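Proton-dependent oligopeptide transporter family protein (Xanthomonas campestris, PDB 6EI3) probably couples the inward movement of protons to the uptake of short peptides across the membrane, as a POT-family member of the major facilitator superfamily. Local coordinates at residues A297-F302 and S435-T440. Residues are numbered along the deposited sequence; the frame is centred on the assembly and turned at random.
Sequences ALVTPF and SFWYLT. With 78M ((2S)-2,3-dihydroxypropyl(7Z)-pentadec-7-enoate), chain O.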
loop_
_atom_site.group_PDB
_atom_site.type_symbol
_atom_site.label_atom_id
_atom_site.label_comp_id
_atom_site.label_asym_id
_atom_site.label_seq_id
_atom_site.Cartn_x
_atom_site.Cartn_y
_atom_site.Cartn_z
ATOM N N ALA A 297 -9.488 2.331 7.850
ATOM C CA ALA A 297 -10.408 1.349 7.241
ATOM C C ALA A 297 -11.226 1.987 6.104
ATOM O O ALA A 297 -11.438 1.380 5.049
ATOM C CB ALA A 297 -11.345 0.771 8.309
ATOM N N LEU A 298 -11.658 3.227 6.327
ATOM C CA LEU A 298 -12.464 4.010 5.391
ATOM C C LEU A 298 -11.680 4.546 4.208
ATOM O O LEU A 298 -12.282 4.968 3.221
ATOM C CB LEU A 298 -13.185 5.134 6.156
ATOM C CG LEU A 298 -14.288 4.657 7.091
ATOM C CD1 LEU A 298 -14.773 5.785 8.000
ATOM C CD2 LEU A 298 -15.455 4.061 6.307
ATOM N N VAL A 299 -10.345 4.529 4.309
ATOM C CA VAL A 299 -9.396 4.935 3.268
ATOM C C VAL A 299 -9.038 3.738 2.358
ATOM O O VAL A 299 -8.603 3.957 1.232
ATOM C CB VAL A 299 -8.132 5.629 3.882
ATOM C CG1 VAL A 299 -6.936 5.632 2.919
ATOM C CG2 VAL A 299 -8.462 7.060 4.290
ATOM N N THR A 300 -9.218 2.486 2.828
ATOM C CA THR A 300 -8.873 1.280 2.026
ATOM C C THR A 300 -9.434 1.331 0.571
ATOM O O THR A 300 -8.677 0.966 -0.316
ATOM C CB THR A 300 -9.237 -0.043 2.740
ATOM O OG1 THR A 300 -10.652 -0.105 2.965
ATOM C CG2 THR A 300 -8.492 -0.231 4.040
ATOM N N PRO A 301 -10.669 1.847 0.264
ATOM C CA PRO A 301 -11.113 1.905 -1.149
ATOM C C PRO A 301 -10.241 2.818 -1.999
ATOM O O PRO A 301 -10.137 2.582 -3.196
ATOM C CB PRO A 301 -12.534 2.448 -1.034
ATOM C CG PRO A 301 -12.982 1.973 0.339
ATOM C CD PRO A 301 -11.768 2.298 1.147
ATOM N N PHE A 302 -9.572 3.833 -1.390
ATOM C CA PHE A 302 -8.660 4.674 -2.169
ATOM C C PHE A 302 -7.540 3.785 -2.746
ATOM O O PHE A 302 -7.167 3.946 -3.905
ATOM C CB PHE A 302 -8.057 5.849 -1.338
ATOM C CG PHE A 302 -6.887 6.464 -2.078
ATOM C CD1 PHE A 302 -7.099 7.338 -3.145
ATOM C CD2 PHE A 302 -5.579 6.071 -1.798
ATOM C CE1 PHE A 302 -6.016 7.847 -3.881
ATOM C CE2 PHE A 302 -4.509 6.570 -2.538
ATOM C CZ PHE A 302 -4.735 7.445 -3.583
ATOM N N SER A 435 2.242 0.279 10.922
ATOM C CA SER A 435 1.788 -1.084 10.655
ATOM C C SER A 435 0.354 -1.051 10.115
ATOM O O SER A 435 0.085 -1.697 9.107
ATOM C CB SER A 435 1.871 -1.946 11.915
ATOM O OG SER A 435 3.224 -2.146 12.295
ATOM N N PHE A 436 -0.535 -0.242 10.735
ATOM C CA PHE A 436 -1.930 -0.098 10.311
ATOM C C PHE A 436 -2.037 0.550 8.937
ATOM O O PHE A 436 -2.975 0.227 8.202
ATOM C CB PHE A 436 -2.755 0.721 11.323
ATOM C CG PHE A 436 -3.260 0.053 12.588
ATOM C CD1 PHE A 436 -3.070 -1.308 12.805
ATOM C CD2 PHE A 436 -3.938 0.793 13.560
ATOM C CE1 PHE A 436 -3.506 -1.915 13.989
ATOM C CE2 PHE A 436 -4.390 0.182 14.743
ATOM C CZ PHE A 436 -4.176 -1.168 14.946
ATOM N N TRP A 437 -1.127 1.506 8.618
ATOM C CA TRP A 437 -1.095 2.188 7.309
ATOM C C TRP A 437 -0.722 1.197 6.210
ATOM O O TRP A 437 -1.365 1.186 5.167
ATOM C CB TRP A 437 -0.144 3.402 7.308
ATOM C CG TRP A 437 -0.231 4.251 6.063
ATOM C CD1 TRP A 437 0.787 4.540 5.199
ATOM C CD2 TRP A 437 -1.381 4.973 5.583
ATOM N NE1 TRP A 437 0.348 5.406 4.219
ATOM C CE2 TRP A 437 -0.981 5.680 4.426
ATOM C CE3 TRP A 437 -2.713 5.106 6.028
ATOM C CZ2 TRP A 437 -1.873 6.461 3.679
ATOM C CZ3 TRP A 437 -3.591 5.895 5.295
ATOM C CH2 TRP A 437 -3.167 6.565 4.141
ATOM N N TYR A 438 0.287 0.335 6.453
ATOM C CA TYR A 438 0.664 -0.700 5.480
ATOM C C TYR A 438 -0.505 -1.654 5.243
ATOM O O TYR A 438 -0.794 -1.987 4.102
ATOM C CB TYR A 438 1.882 -1.503 5.957
ATOM C CG TYR A 438 3.155 -0.698 6.026
ATOM C CD1 TYR A 438 3.473 0.226 5.034
ATOM C CD2 TYR A 438 4.070 -0.894 7.054
ATOM C CE1 TYR A 438 4.653 0.968 5.092
ATOM C CE2 TYR A 438 5.261 -0.171 7.108
ATOM C CZ TYR A 438 5.546 0.760 6.129
ATOM O OH TYR A 438 6.729 1.458 6.165
ATOM N N LEU A 439 -1.202 -2.040 6.312
ATOM C CA LEU A 439 -2.361 -2.916 6.213
ATOM C C LEU A 439 -3.524 -2.264 5.449
ATOM O O LEU A 439 -4.361 -2.987 4.932
ATOM C CB LEU A 439 -2.817 -3.416 7.600
ATOM C CG LEU A 439 -1.830 -4.329 8.350
ATOM C CD1 LEU A 439 -2.371 -4.678 9.745
ATOM C CD2 LEU A 439 -1.500 -5.608 7.548
ATOM N N THR A 440 -3.580 -0.911 5.399
ATOM C CA THR A 440 -4.597 -0.150 4.660
ATOM C C THR A 440 -4.473 -0.477 3.163
ATOM O O THR A 440 -5.487 -0.721 2.511
ATOM C CB THR A 440 -4.517 1.347 5.021
ATOM O OG1 THR A 440 -4.683 1.458 6.427
ATOM C CG2 THR A 440 -5.585 2.181 4.357
HETATM O O21 78M O . -15.055 6.190 16.666
HETATM C C20 78M O . -14.284 5.128 17.204
HETATM C C18 78M O . -14.805 3.786 16.747
HETATM O O19 78M O . -16.171 3.630 17.137
HETATM C C17 78M O . -13.987 2.637 17.282
HETATM O O2 78M O . -14.290 1.505 16.433
HETATM C C1 78M O . -13.481 0.440 16.489
HETATM O O1 78M O . -12.614 0.293 17.313
HETATM C C2 78M O . -13.786 -0.534 15.389
HETATM C C3 78M O . -12.623 -0.735 14.427
HETATM C C4 78M O . -13.065 -0.837 12.973
HETATM C C5 78M O . -12.804 -2.184 12.318
HETATM C C6 78M O . -11.362 -2.403 11.844
HETATM C C7 78M O . -11.225 -2.273 10.362
HETATM C C8 78M O . -10.981 -3.246 9.500
HETATM C C9 78M O . -10.853 -3.096 8.011
HETATM C C10 78M O . -12.213 -3.230 7.319
HETATM C C11 78M O . -12.503 -2.160 6.280
HETATM C C12 78M O . -13.986 -1.831 6.155
HETATM C C13 78M O . -14.326 -0.651 5.254
HETATM C C15 78M O . -14.972 0.123 2.951
HETATM C C14 78M O . -14.336 -0.966 3.769
#
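Two transmembrane helices of a major facilitator fold, 281-306 and 430-456, pack here beside a bound monoacylglycerol, and the apolar branches of Val299, Thr300 and Thr440 carry the contact. The axes of 297-302 and 435-440 approach to 9.6 Å at 41°, the CA atoms of Thr300 and Thr440 being the nearest pair across the two segments. Their methyls meet there, CG2 of Thr300 lying 3.8 Å from CG2 of Thr440, the two side chains roughly perpendicular. The same Thr300 CG2 sits 3.4 Å from the backbone O of Thr440. One residue earlier, Val299 sends CG1, anti to its own N (chi1 160°), across to Thr440 CG2 at 4.0 Å and, approaching obliquely, to Trp437, whose CH2 is 4.1 Å away. Phe296 and Phe303 also meet that indole.

Each threonine hydroxyl bonds a carbonyl of its own helix. Thr440 OG1 donates to Phe436 O at 2.8 Å; Thr300 OG1 donates to Ala297 O at 2.7 Å and is also hydrogen-bonded to Trp447 NE1 of helix 430-456. Helix 281-306 is kinked at Pro301, which has no N-H to give to the turn before. The lipid's acyl chain runs past Ala297, Thr300 and Pro301, with Ala297 CB 3.7 Å from C7. The two buried segments thus meet through van der Waals contacts alone, while the Trp447 bond to Thr300 OG1 adds a polar link between the helices.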